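Local coordinates for protein cryptochrome DASH, chloroplastic/mitochondrial (Arabidopsis thaliana, PDB 2J4D) that repairs cyclobutane pyrimidine dimers in single-stranded DNA as a FAD-dependent photolyase with a folate light antenna, and may act as a blue-light photoreceptor, at residues Y59-S64 against T138-K143; V71-P76 against E124-S129; K265-K270 against K311-N316. All blocks are in the same frame, centred on the assembly; numbering follows the deposited sequence.

Contact 1 (Y59-S64 against T138-K143)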
ATOM      1  N   TYR A  59       0.221 -18.168 -10.867  1.00 21.69           N
ATOM      2  CA  TYR A  59       0.005 -18.819 -12.152  1.00 24.52           C
ATOM      3  C   TYR A  59       1.234 -19.613 -12.609  1.00 22.16           C
ATOM      4  O   TYR A  59       1.112 -20.756 -13.050  1.00 23.71           O
ATOM      5  CB  TYR A  59      -0.350 -17.804 -13.244  1.00 25.29           C
ATOM      6  CG  TYR A  59      -0.693 -18.489 -14.546  1.00 29.09           C
ATOM      7  CD1 TYR A  59      -1.986 -18.943 -14.796  1.00 30.64           C
ATOM      8  CD2 TYR A  59       0.297 -18.778 -15.482  1.00 30.93           C
ATOM      9  CE1 TYR A  59      -2.287 -19.672 -15.941  1.00 31.87           C
ATOM     10  CE2 TYR A  59       0.009 -19.510 -16.628  1.00 33.19           C
ATOM     11  CZ  TYR A  59      -1.285 -19.955 -16.847  1.00 33.02           C
ATOM     12  OH  TYR A  59      -1.568 -20.709 -17.960  1.00 36.85           O
ATOM     13  N   LYS A  60       2.412 -19.005 -12.516  1.00 21.65           N
ATOM     14  CA  LYS A  60       3.638 -19.678 -12.951  1.00 21.64           C
ATOM     15  C   LYS A  60       3.958 -20.892 -12.087  1.00 22.79           C
ATOM     16  O   LYS A  60       4.480 -21.904 -12.578  1.00 22.57           O
ATOM     17  CB  LYS A  60       4.808 -18.689 -12.947  1.00 24.12           C
ATOM     18  CG  LYS A  60       6.142 -19.265 -13.425  1.00 37.82           C
ATOM     19  CD  LYS A  60       6.043 -19.942 -14.791  1.00 44.61           C
ATOM     20  CE  LYS A  60       7.423 -20.192 -15.403  1.00 51.59           C
ATOM     21  NZ  LYS A  60       7.787 -19.159 -16.425  1.00 54.99           N
ATOM     22  N   ALA A  61       3.644 -20.793 -10.801  1.00 20.77           N
ATOM     23  CA  ALA A  61       3.879 -21.893  -9.870  1.00 23.71           C
ATOM     24  C   ALA A  61       2.986 -23.074 -10.252  1.00 24.38           C
ATOM     25  O   ALA A  61       3.432 -24.224 -10.324  1.00 25.18           O
ATOM     26  CB  ALA A  61       3.566 -21.446  -8.456  1.00 21.05           C
ATOM     27  N   TRP A  62       1.719 -22.775 -10.502  1.00 23.22           N
ATOM     28  CA  TRP A  62       0.743 -23.787 -10.874  1.00 23.07           C
ATOM     29  C   TRP A  62       1.065 -24.462 -12.201  1.00 22.88           C
ATOM     30  O   TRP A  62       0.993 -25.684 -12.314  1.00 25.92           O
ATOM     31  CB  TRP A  62      -0.643 -23.149 -10.952  1.00 22.88           C
ATOM     32  CG  TRP A  62      -1.702 -24.044 -11.516  1.00 24.38           C
ATOM     33  CD1 TRP A  62      -2.326 -25.084 -10.884  1.00 25.27           C
ATOM     34  CD2 TRP A  62      -2.275 -23.964 -12.822  1.00 24.27           C
ATOM     35  NE1 TRP A  62      -3.259 -25.654 -11.721  1.00 25.41           N
ATOM     36  CE2 TRP A  62      -3.247 -24.987 -12.917  1.00 25.19           C
ATOM     37  CE3 TRP A  62      -2.063 -23.127 -13.927  1.00 27.01           C
ATOM     38  CZ2 TRP A  62      -4.006 -25.195 -14.073  1.00 28.16           C
ATOM     39  CZ3 TRP A  62      -2.820 -23.335 -15.078  1.00 28.69           C
ATOM     40  CH2 TRP A  62      -3.778 -24.361 -15.139  1.00 28.73           C
ATOM     41  N   SER A  63       1.432 -23.671 -13.199  1.00 23.24           N
ATOM     42  CA  SER A  63       1.712 -24.216 -14.518  1.00 27.88           C
ATOM     43  C   SER A  63       3.052 -24.930 -14.648  1.00 28.22           C
ATOM     44  O   SER A  63       3.301 -25.601 -15.645  1.00 28.24           O
ATOM     45  CB  SER A  63       1.614 -23.112 -15.577  1.00 29.34           C
ATOM     46  OG  SER A  63       2.569 -22.099 -15.341  1.00 32.24           O
ATOM     47  N   SER A  64       3.908 -24.808 -13.641  1.00 24.88           N
ATOM     48  CA  SER A  64       5.207 -25.461 -13.709  1.00 25.50           C
ATOM     49  C   SER A  64       5.392 -26.534 -12.637  1.00 25.53           C
ATOM     50  O   SER A  64       6.519 -26.920 -12.326  1.00 26.86           O
ATOM     51  CB  SER A  64       6.312 -24.415 -13.589  1.00 28.99           C
ATOM     52  OG  SER A  64       6.308 -23.827 -12.306  1.00 31.92           O
ATOM     53  N   THR A 138      11.336 -25.550  -7.050  1.00 30.86           N
ATOM     54  CA  THR A 138      11.411 -24.101  -7.124  1.00 26.81           C
ATOM     55  C   THR A 138      10.627 -23.402  -6.024  1.00 23.19           C
ATOM     56  O   THR A 138       9.763 -23.995  -5.377  1.00 20.73           O
ATOM     57  CB  THR A 138      10.804 -23.618  -8.442  1.00 29.31           C
ATOM     58  OG1 THR A 138       9.472 -24.139  -8.543  1.00 35.17           O
ATOM     59  CG2 THR A 138      11.598 -24.105  -9.632  1.00 30.61           C
ATOM     60  N   VAL A 139      10.964 -22.135  -5.810  1.00 20.67           N
ATOM     61  CA  VAL A 139      10.244 -21.283  -4.874  1.00 19.96           C
ATOM     62  C   VAL A 139       9.949 -20.054  -5.734  1.00 19.80           C
ATOM     63  O   VAL A 139      10.874 -19.408  -6.236  1.00 20.29           O
ATOM     64  CB  VAL A 139      11.091 -20.845  -3.665  1.00 20.31           C
ATOM     65  CG1 VAL A 139      10.291 -19.843  -2.820  1.00 20.71           C
ATOM     66  CG2 VAL A 139      11.473 -22.055  -2.820  1.00 20.74           C
ATOM     67  N   PHE A 140       8.667 -19.772  -5.934  1.00 19.83           N
ATOM     68  CA  PHE A 140       8.219 -18.628  -6.725  1.00 18.79           C
ATOM     69  C   PHE A 140       7.792 -17.492  -5.802  1.00 19.25           C
ATOM     70  O   PHE A 140       7.216 -17.728  -4.742  1.00 17.85           O
ATOM     71  CB  PHE A 140       7.016 -19.024  -7.590  1.00 21.62           C
ATOM     72  CG  PHE A 140       7.382 -19.783  -8.830  1.00 24.12           C
ATOM     73  CD1 PHE A 140       7.842 -19.113  -9.956  1.00 26.13           C
ATOM     74  CD2 PHE A 140       7.285 -21.171  -8.867  1.00 24.74           C
ATOM     75  CE1 PHE A 140       8.201 -19.816 -11.108  1.00 28.04           C
ATOM     76  CE2 PHE A 140       7.640 -21.882 -10.010  1.00 26.93           C
ATOM     77  CZ  PHE A 140       8.099 -21.201 -11.135  1.00 24.19           C
ATOM     78  N   ALA A 141       8.073 -16.260  -6.214  1.00 19.19           N
ATOM     79  CA  ALA A 141       7.683 -15.095  -5.436  1.00 19.76           C
ATOM     80  C   ALA A 141       7.757 -13.876  -6.337  1.00 19.75           C
ATOM     81  O   ALA A 141       8.374 -13.913  -7.402  1.00 18.77           O
ATOM     82  CB  ALA A 141       8.609 -14.914  -4.241  1.00 18.74           C
ATOM     83  N   HIS A 142       7.110 -12.800  -5.913  1.00 20.20           N
ATOM     84  CA  HIS A 142       7.152 -11.570  -6.679  1.00 17.67           C
ATOM     85  C   HIS A 142       8.423 -10.830  -6.324  1.00 18.07           C
ATOM     86  O   HIS A 142       8.871 -10.857  -5.180  1.00 16.08           O
ATOM     87  CB  HIS A 142       5.936 -10.703  -6.369  1.00 18.84           C
ATOM     88  CG  HIS A 142       4.722 -11.098  -7.143  1.00 20.54           C
ATOM     89  ND1 HIS A 142       4.637 -10.956  -8.512  1.00 27.84           N
ATOM     90  CD2 HIS A 142       3.551 -11.647  -6.749  1.00 15.00           C
ATOM     91  CE1 HIS A 142       3.464 -11.400  -8.928  1.00 24.01           C
ATOM     92  NE2 HIS A 142       2.784 -11.826  -7.877  1.00 24.63           N
ATOM     93  N   LYS A 143       8.999 -10.171  -7.321  1.00 17.85           N
ATOM     94  CA  LYS A 143      10.224  -9.404  -7.151  1.00 16.51           C
ATOM     95  C   LYS A 143       9.919  -8.101  -6.428  1.00 18.69           C
ATOM     96  O   LYS A 143       8.928  -7.434  -6.736  1.00 18.34           O
ATOM     97  CB  LYS A 143      10.813  -9.076  -8.524  1.00 18.69           C
ATOM     98  CG  LYS A 143      12.142  -8.313  -8.489  1.00 17.18           C
ATOM     99  CD  LYS A 143      13.309  -9.264  -8.215  1.00 18.75           C
ATOM    100  CE  LYS A 143      14.629  -8.512  -8.094  1.00 18.88           C
ATOM    101  NZ  LYS A 143      14.676  -7.712  -6.835  1.00 17.77           N
TER
HETATM  102  O   HOH W   1       8.234 -25.525 -10.549  1.00 33.44           O
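In the Rossmann-like alpha/beta domain, Phe140 of strand 138-142 turns its ring up against the last turn of helix 56-63, meeting Ala61 and Ser64. The benzyl group leaves the strand with CG beside the backbone N and anti to the carbonyl carbon (chi1 -79°), which carries the ring to the helix backbone. Ala61 N lies over the ring centre, 4.1 Å above its plane, and Lys60 C stands over the same face nearer the rim. Alongside, Ala61 CB approaches Phe140 CD2 at 3.8 Å. Helix 56-63 belongs to the beta-alpha-beta crossover from strand 41-46 to strand 67-74, and strand 138-142 borders 41-46 in the parallel sheet, so the helix also packs on the strand beyond 41-46. Ser64 OG comes obliquely to the ring, 3.3 Å from Phe140 CE2, and its rotation is fixed by a hydrogen bond donated back to Lys60 O at 2.7 Å, tilted 22° from the carbonyl plane. Replacing Phe140 by an alanine would probably open a gap under Ala61 and leave the Ser64 hydroxyl without its aromatic neighbour. At the ring's edge, in its plane, a water donates to Ser64 O (2.8 Å) and lies 2.7 Å from Thr138 OG1, with which it also hydrogen-bonds; Thr138 OG1 has a further hydrogen bond with Thr42 of the adjoining strand.

Contact 2 (V71-P76 against E124-S129)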
ATOM      1  N   VAL A  71       3.043 -20.501   0.971  1.00 19.84           N
ATOM      2  CA  VAL A  71       3.585 -20.161   2.277  1.00 19.49           C
ATOM      3  C   VAL A  71       3.680 -18.665   2.540  1.00 20.78           C
ATOM      4  O   VAL A  71       3.970 -17.889   1.632  1.00 20.89           O
ATOM      5  CB  VAL A  71       5.022 -20.707   2.433  1.00 19.87           C
ATOM      6  CG1 VAL A  71       5.525 -20.457   3.850  1.00 23.02           C
ATOM      7  CG2 VAL A  71       5.066 -22.188   2.088  1.00 24.49           C
ATOM      8  N   TYR A  72       3.422 -18.272   3.783  1.00 18.24           N
ATOM      9  CA  TYR A  72       3.596 -16.884   4.184  1.00 19.87           C
ATOM     10  C   TYR A  72       4.418 -16.957   5.459  1.00 21.06           C
ATOM     11  O   TYR A  72       4.091 -17.722   6.373  1.00 20.55           O
ATOM     12  CB  TYR A  72       2.288 -16.162   4.498  1.00 18.54           C
ATOM     13  CG  TYR A  72       2.547 -14.737   4.960  1.00 19.77           C
ATOM     14  CD1 TYR A  72       2.808 -13.717   4.041  1.00 21.54           C
ATOM     15  CD2 TYR A  72       2.611 -14.425   6.319  1.00 21.14           C
ATOM     16  CE1 TYR A  72       3.132 -12.423   4.466  1.00 21.28           C
ATOM     17  CE2 TYR A  72       2.932 -13.137   6.757  1.00 19.19           C
ATOM     18  CZ  TYR A  72       3.193 -12.145   5.829  1.00 24.52           C
ATOM     19  OH  TYR A  72       3.530 -10.886   6.267  1.00 24.88           O
ATOM     20  N   CYS A  73       5.495 -16.181   5.510  1.00 20.17           N
ATOM     21  CA  CYS A  73       6.352 -16.152   6.688  1.00 19.66           C
ATOM     22  C   CYS A  73       6.163 -14.844   7.418  1.00 20.97           C
ATOM     23  O   CYS A  73       6.301 -13.769   6.833  1.00 22.80           O
ATOM     24  CB  CYS A  73       7.828 -16.266   6.306  1.00 17.78           C
ATOM     25  SG  CYS A  73       8.254 -17.759   5.409  1.00 23.55           S
ATOM     26  N   LEU A  74       5.840 -14.926   8.699  1.00 18.95           N
ATOM     27  CA  LEU A  74       5.698 -13.710   9.463  1.00 20.58           C
ATOM     28  C   LEU A  74       7.124 -13.399   9.924  1.00 20.19           C
ATOM     29  O   LEU A  74       7.608 -13.947  10.916  1.00 19.39           O
ATOM     30  CB  LEU A  74       4.779 -13.927  10.649  1.00 24.99           C
ATOM     31  CG  LEU A  74       4.410 -12.559  11.205  1.00 32.29           C
ATOM     32  CD1 LEU A  74       3.282 -11.930  10.392  1.00 23.39           C
ATOM     33  CD2 LEU A  74       4.003 -12.736  12.622  1.00 39.17           C
ATOM     34  N   ASP A  75       7.787 -12.536   9.159  1.00 18.96           N
ATOM     35  CA  ASP A  75       9.175 -12.126   9.377  1.00 20.18           C
ATOM     36  C   ASP A  75       9.303 -11.297  10.649  1.00 20.59           C
ATOM     37  O   ASP A  75       8.721 -10.220  10.746  1.00 18.96           O
ATOM     38  CB  ASP A  75       9.619 -11.287   8.173  1.00 19.55           C
ATOM     39  CG  ASP A  75      11.123 -11.088   8.101  1.00 24.18           C
ATOM     40  OD1 ASP A  75      11.766 -10.940   9.159  1.00 21.08           O
ATOM     41  OD2 ASP A  75      11.651 -11.061   6.963  1.00 24.79           O
ATOM     42  N   PRO A  76      10.077 -11.780  11.635  1.00 18.71           N
ATOM     43  CA  PRO A  76      10.246 -11.033  12.889  1.00 20.69           C
ATOM     44  C   PRO A  76      10.752  -9.597  12.704  1.00 19.91           C
ATOM     45  O   PRO A  76      10.459  -8.710  13.507  1.00 21.93           O
ATOM     46  CB  PRO A  76      11.224 -11.909  13.688  1.00 23.90           C
ATOM     47  CG  PRO A  76      12.001 -12.642  12.621  1.00 24.24           C
ATOM     48  CD  PRO A  76      10.918 -12.991  11.620  1.00 20.88           C
ATOM     49  N   GLU A 124      14.437 -16.813   4.893  1.00 19.77           N
ATOM     50  CA  GLU A 124      15.683 -17.483   4.528  1.00 19.98           C
ATOM     51  C   GLU A 124      15.962 -18.703   5.389  1.00 22.40           C
ATOM     52  O   GLU A 124      16.844 -19.498   5.069  1.00 23.84           O
ATOM     53  CB  GLU A 124      16.878 -16.520   4.582  1.00 19.92           C
ATOM     54  CG  GLU A 124      17.180 -15.944   5.951  1.00 22.63           C
ATOM     55  CD  GLU A 124      16.533 -14.586   6.175  1.00 25.05           C
ATOM     56  OE1 GLU A 124      15.406 -14.367   5.681  1.00 20.67           O
ATOM     57  OE2 GLU A 124      17.148 -13.738   6.858  1.00 24.19           O
ATOM     58  N   GLU A 125      15.228 -18.850   6.485  1.00 22.97           N
ATOM     59  CA  GLU A 125      15.408 -20.017   7.343  1.00 25.33           C
ATOM     60  C   GLU A 125      14.263 -20.999   7.109  1.00 23.89           C
ATOM     61  O   GLU A 125      14.476 -22.209   6.995  1.00 26.58           O
ATOM     62  CB  GLU A 125      15.487 -19.588   8.817  1.00 27.51           C
ATOM     63  CG  GLU A 125      16.828 -18.931   9.157  1.00 35.17           C
ATOM     64  CD  GLU A 125      16.883 -18.296  10.542  1.00 40.26           C
ATOM     65  OE1 GLU A 125      15.916 -18.437  11.320  1.00 45.11           O
ATOM     66  OE2 GLU A 125      17.907 -17.650  10.852  1.00 43.29           O
ATOM     67  N   ILE A 126      13.050 -20.474   6.988  1.00 22.29           N
ATOM     68  CA  ILE A 126      11.874 -21.313   6.779  1.00 22.54           C
ATOM     69  C   ILE A 126      11.792 -21.960   5.396  1.00 24.63           C
ATOM     70  O   ILE A 126      11.557 -23.166   5.280  1.00 24.22           O
ATOM     71  CB  ILE A 126      10.582 -20.501   6.998  1.00 21.66           C
ATOM     72  CG1 ILE A 126      10.471 -20.093   8.468  1.00 22.82           C
ATOM     73  CG2 ILE A 126       9.368 -21.311   6.557  1.00 22.87           C
ATOM     74  CD1 ILE A 126       9.432 -19.028   8.723  1.00 26.48           C
ATOM     75  N   LEU A 127      11.983 -21.160   4.351  1.00 22.06           N
ATOM     76  CA  LEU A 127      11.870 -21.667   2.988  1.00 21.46           C
ATOM     77  C   LEU A 127      12.854 -22.763   2.579  1.00 22.24           C
ATOM     78  O   LEU A 127      12.443 -23.770   2.010  1.00 22.55           O
ATOM     79  CB  LEU A 127      11.917 -20.500   1.992  1.00 23.43           C
ATOM     80  CG  LEU A 127      10.809 -19.456   2.212  1.00 21.23           C
ATOM     81  CD1 LEU A 127      11.013 -18.285   1.260  1.00 17.60           C
ATOM     82  CD2 LEU A 127       9.440 -20.093   1.986  1.00 23.05           C
ATOM     83  N   PRO A 128      14.158 -22.594   2.858  1.00 23.07           N
ATOM     84  CA  PRO A 128      15.080 -23.665   2.457  1.00 23.81           C
ATOM     85  C   PRO A 128      14.713 -24.985   3.131  1.00 26.47           C
ATOM     86  O   PRO A 128      14.846 -26.051   2.537  1.00 25.32           O
ATOM     87  CB  PRO A 128      16.444 -23.143   2.914  1.00 22.71           C
ATOM     88  CG  PRO A 128      16.286 -21.653   2.806  1.00 23.28           C
ATOM     89  CD  PRO A 128      14.897 -21.445   3.406  1.00 22.87           C
ATOM     90  N   SER A 129      14.247 -24.896   4.375  1.00 25.66           N
ATOM     91  CA  SER A 129      13.853 -26.065   5.143  1.00 28.60           C
ATOM     92  C   SER A 129      12.654 -26.767   4.506  1.00 28.98           C
ATOM     93  O   SER A 129      12.642 -27.997   4.351  1.00 25.49           O
ATOM     94  CB  SER A 129      13.501 -25.652   6.570  1.00 29.45           C
ATOM     95  OG  SER A 129      13.095 -26.779   7.327  1.00 41.95           O
TER
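Cys73 and Ile126 form the tight part of the packing between strand 67-74 and helix 123-134. The sulfur settles against the branch point of the isoleucine: Cys73 SG is 3.7 Å from Ile126 CD1 and 3.9 Å from Ile126 CG2, so both arms of the side chain touch it, and Cys73 CB adds a contact of 4.0 Å with Ile126 CD1. With SG placed anti to the carbonyl carbon (chi1 -59°), the thiol is directed at the helix, against Ile126. Packing is looser toward the start of the strand segment, where Leu127 reaches back with a single methyl: CD2 lies 4.3 Å from Cys73 SG and 4.4 Å from Val71 CG1, and thus spans two strand residues that face the same way. No hydrogen bond links the two segments, whose touching side chains are all apolar. Beyond them, on the more solvent-exposed side, two acidic groups approach without touching: Asp75 OD2 and Glu124 OE1 are 5.2 Å apart, and each carboxylate forms a salt bridge with Arg77, which probably offsets their mutual repulsion. The axes of the short segments 71-74 and 124-129 pass 9.4 Å apart and run nearly antiparallel, at 152°, as expected for a helix returning across a parallel alpha/beta sheet. Pro123 and Leu130 extend the helix's hold on Cys73 and Val71, Leu127 also touches Val156 of the adjacent helix 147-161, and Tyr72 and Leu74 pack against helix 92-111 on the opposite face of the strand.

Contact 3 (K265-K270 against K311-N316); sequences KKDLLK and KERVAN
Asp267 and Arg313 supply the ionic part of this surface contact. Arg313 NH1 gives a weak hydrogen bond to Asp267 OD1 (3.0 Å) within a salt bridge; the carboxylate oxygen meets the guanidinium at its edge, although the two planes stand 87° apart. Extended from CG to NE, the arginine chain carries its guanidinium across to the aspartate. The firmer partners lie outside the segments: Tyr309 OH for Asp267 OD1 and Trp264 O for Arg313 NH1. On the other carboxylate oxygen, Lys270 NZ makes a long ion pair at 3.9 Å from Asp267 OD2, completing a three-residue charge network. Asp267, with positive phi, is where the chain leaves helical geometry just after helix 252-265, whereas Arg313 follows helix 299-312, so the network ties together two helix ends. The hydrogen-bonding part lies at Asn316: ND2 donates to Lys270 O at 3.1 Å, in the carbonyl plane and on a lone pair, with an N-H...O angle of 154°. Asn316 is also the N-cap of helix 317-339, its OD1 accepting a bond from Thr319 N. The apolar part is small: Val314 CG1 rests 3.6 Å from Lys270 CB, the two side chains crossing at about a right angle, and Tyr309 also touches the valine.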
ATOM      1  N   LYS A 265     -21.599   0.066  -7.363  1.00 25.43           N
ATOM      2  CA  LYS A 265     -22.717   0.311  -6.461  1.00 27.31           C
ATOM      3  C   LYS A 265     -22.976   1.799  -6.244  1.00 27.53           C
ATOM      4  O   LYS A 265     -24.111   2.266  -6.382  1.00 25.46           O
ATOM      5  CB  LYS A 265     -22.480  -0.376  -5.116  1.00 29.11           C
ATOM      6  CG  LYS A 265     -23.663  -0.242  -4.168  1.00 29.98           C
ATOM      7  CD  LYS A 265     -23.428  -0.970  -2.860  1.00 34.11           C
ATOM      8  CE  LYS A 265     -24.546  -0.662  -1.865  1.00 38.42           C
ATOM      9  NZ  LYS A 265     -24.312  -1.319  -0.553  1.00 38.56           N
ATOM     10  N   LYS A 266     -21.931   2.544  -5.909  1.00 24.26           N
ATOM     11  CA  LYS A 266     -22.070   3.972  -5.674  1.00 26.87           C
ATOM     12  C   LYS A 266     -21.871   4.821  -6.921  1.00 25.90           C
ATOM     13  O   LYS A 266     -22.188   6.010  -6.911  1.00 22.57           O
ATOM     14  CB  LYS A 266     -21.111   4.426  -4.572  1.00 27.33           C
ATOM     15  CG  LYS A 266     -21.484   3.879  -3.206  1.00 30.66           C
ATOM     16  CD  LYS A 266     -20.505   4.330  -2.141  1.00 36.80           C
ATOM     17  CE  LYS A 266     -21.091   4.111  -0.765  1.00 40.44           C
ATOM     18  NZ  LYS A 266     -22.345   4.906  -0.630  1.00 43.47           N
ATOM     19  N   ASP A 267     -21.344   4.216  -7.984  1.00 24.90           N
ATOM     20  CA  ASP A 267     -21.142   4.925  -9.252  1.00 25.82           C
ATOM     21  C   ASP A 267     -20.403   6.254  -9.039  1.00 26.64           C
ATOM     22  O   ASP A 267     -20.756   7.282  -9.616  1.00 27.16           O
ATOM     23  CB  ASP A 267     -22.520   5.155  -9.899  1.00 30.15           C
ATOM     24  CG  ASP A 267     -22.442   5.479 -11.385  1.00 33.16           C
ATOM     25  OD1 ASP A 267     -21.495   5.027 -12.063  1.00 31.34           O
ATOM     26  OD2 ASP A 267     -23.358   6.172 -11.878  1.00 32.86           O
ATOM     27  N   LEU A 268     -19.363   6.227  -8.213  1.00 23.65           N
ATOM     28  CA  LEU A 268     -18.601   7.433  -7.919  1.00 23.36           C
ATOM     29  C   LEU A 268     -17.399   7.665  -8.826  1.00 25.51           C
ATOM     30  O   LEU A 268     -16.820   8.750  -8.823  1.00 23.99           O
ATOM     31  CB  LEU A 268     -18.128   7.408  -6.467  1.00 24.05           C
ATOM     32  CG  LEU A 268     -19.255   7.519  -5.442  1.00 27.86           C
ATOM     33  CD1 LEU A 268     -18.708   7.337  -4.041  1.00 28.87           C
ATOM     34  CD2 LEU A 268     -19.926   8.883  -5.586  1.00 32.06           C
ATOM     35  N   LEU A 269     -17.023   6.658  -9.605  1.00 24.41           N
ATOM     36  CA  LEU A 269     -15.861   6.803 -10.473  1.00 27.02           C
ATOM     37  C   LEU A 269     -15.979   7.973 -11.434  1.00 25.80           C
ATOM     38  O   LEU A 269     -14.990   8.657 -11.702  1.00 26.61           O
ATOM     39  CB  LEU A 269     -15.608   5.512 -11.263  1.00 24.35           C
ATOM     40  CG  LEU A 269     -14.393   5.550 -12.203  1.00 29.03           C
ATOM     41  CD1 LEU A 269     -13.143   5.913 -11.409  1.00 24.61           C
ATOM     42  CD2 LEU A 269     -14.231   4.202 -12.907  1.00 26.92           C
ATOM     43  N   LYS A 270     -17.183   8.219 -11.938  1.00 28.24           N
ATOM     44  CA  LYS A 270     -17.381   9.310 -12.889  1.00 26.17           C
ATOM     45  C   LYS A 270     -17.198  10.721 -12.334  1.00 27.34           C
ATOM     46  O   LYS A 270     -17.252  11.689 -13.097  1.00 26.09           O
ATOM     47  CB  LYS A 270     -18.757   9.197 -13.547  1.00 28.87           C
ATOM     48  CG  LYS A 270     -19.920   9.263 -12.579  1.00 33.20           C
ATOM     49  CD  LYS A 270     -21.233   9.230 -13.335  1.00 36.97           C
ATOM     50  CE  LYS A 270     -22.399   8.927 -12.411  1.00 41.56           C
ATOM     51  NZ  LYS A 270     -22.478   9.882 -11.283  1.00 42.84           N
ATOM     52  N   LYS A 311     -17.142   1.516 -20.852  1.00 20.57           N
ATOM     53  CA  LYS A 311     -17.982   0.954 -21.905  1.00 24.03           C
ATOM     54  C   LYS A 311     -19.463   0.921 -21.530  1.00 23.89           C
ATOM     55  O   LYS A 311     -20.327   1.283 -22.329  1.00 23.33           O
ATOM     56  CB  LYS A 311     -17.528  -0.471 -22.237  1.00 22.42           C
ATOM     57  CG  LYS A 311     -18.380  -1.181 -23.293  1.00 25.43           C
ATOM     58  CD  LYS A 311     -17.897  -2.615 -23.515  1.00 22.92           C
ATOM     59  CE  LYS A 311     -18.635  -3.304 -24.661  1.00 24.24           C
ATOM     60  NZ  LYS A 311     -20.097  -3.472 -24.395  1.00 24.35           N
ATOM     61  N   GLU A 312     -19.750   0.494 -20.309  1.00 22.85           N
ATOM     62  CA  GLU A 312     -21.125   0.377 -19.860  1.00 23.77           C
ATOM     63  C   GLU A 312     -21.774   1.642 -19.314  1.00 24.98           C
ATOM     64  O   GLU A 312     -22.984   1.835 -19.464  1.00 23.44           O
ATOM     65  CB  GLU A 312     -21.220  -0.727 -18.813  1.00 23.93           C
ATOM     66  CG  GLU A 312     -20.890  -2.122 -19.344  1.00 20.72           C
ATOM     67  CD  GLU A 312     -20.893  -3.173 -18.239  1.00 25.12           C
ATOM     68  OE1 GLU A 312     -21.278  -2.829 -17.103  1.00 27.44           O
ATOM     69  OE2 GLU A 312     -20.516  -4.338 -18.502  1.00 22.26           O
ATOM     70  N   ARG A 313     -20.992   2.506 -18.679  1.00 25.04           N
ATOM     71  CA  ARG A 313     -21.580   3.707 -18.111  1.00 28.22           C
ATOM     72  C   ARG A 313     -21.070   4.999 -18.714  1.00 29.81           C
ATOM     73  O   ARG A 313     -21.752   5.607 -19.541  1.00 29.70           O
ATOM     74  CB  ARG A 313     -21.409   3.704 -16.589  1.00 22.80           C
ATOM     75  CG  ARG A 313     -22.138   2.531 -15.925  1.00 27.44           C
ATOM     76  CD  ARG A 313     -22.069   2.585 -14.410  1.00 25.87           C
ATOM     77  NE  ARG A 313     -22.863   1.527 -13.790  1.00 28.17           N
ATOM     78  CZ  ARG A 313     -23.018   1.381 -12.475  1.00 27.12           C
ATOM     79  NH1 ARG A 313     -22.437   2.226 -11.633  1.00 22.75           N
ATOM     80  NH2 ARG A 313     -23.748   0.382 -11.998  1.00 28.63           N
ATOM     81  N   VAL A 314     -19.881   5.429 -18.315  1.00 29.68           N
ATOM     82  CA  VAL A 314     -19.344   6.663 -18.858  1.00 31.21           C
ATOM     83  C   VAL A 314     -17.827   6.715 -18.897  1.00 29.81           C
ATOM     84  O   VAL A 314     -17.142   6.146 -18.047  1.00 27.27           O
ATOM     85  CB  VAL A 314     -19.876   7.889 -18.068  1.00 33.70           C
ATOM     86  CG1 VAL A 314     -19.788   7.636 -16.582  1.00 35.65           C
ATOM     87  CG2 VAL A 314     -19.082   9.132 -18.426  1.00 38.23           C
ATOM     88  N   ALA A 315     -17.314   7.391 -19.913  1.00 27.25           N
ATOM     89  CA  ALA A 315     -15.886   7.575 -20.069  1.00 26.15           C
ATOM     90  C   ALA A 315     -15.668   9.084 -20.048  1.00 28.92           C
ATOM     91  O   ALA A 315     -16.230   9.808 -20.875  1.00 29.37           O
ATOM     92  CB  ALA A 315     -15.423   6.993 -21.388  1.00 24.92           C
ATOM     93  N   ASN A 316     -14.885   9.568 -19.091  1.00 25.01           N
ATOM     94  CA  ASN A 316     -14.618  10.998 -19.009  1.00 25.01           C
ATOM     95  C   ASN A 316     -13.282  11.259 -18.335  1.00 25.70           C
ATOM     96  O   ASN A 316     -12.446  10.361 -18.238  1.00 22.89           O
ATOM     97  CB  ASN A 316     -15.741  11.729 -18.255  1.00 23.64           C
ATOM     98  CG  ASN A 316     -15.877  11.281 -16.804  1.00 28.45           C
ATOM     99  OD1 ASN A 316     -14.957  10.704 -16.223  1.00 27.88           O
ATOM    100  ND2 ASN A 316     -17.029  11.568 -16.206  1.00 25.97           N
TER

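In the fold
Contacts 1 and 2 belong to the same parallel sheet of the alpha/beta domain, their centres about 16 Å apart. They pack helices on its opposite faces, building the layered core of that domain: helix 56-63 against strand 138-142, and helix 123-134 against strand 67-74. Along the chain the segments come as 59-64, 71-76, 124-129 and 138-143, so contact 2 is made between the two halves of contact 1, and each helix leads directly into the strand used by the other contact. Contact 3 comes later, its centre about 35 Å from that of contact 1 and across the chain's centre from contact 2. It joins helix ends in the helical, FAD-holding part, the Asn316 side chain about 14 Å from the flavin cofactor.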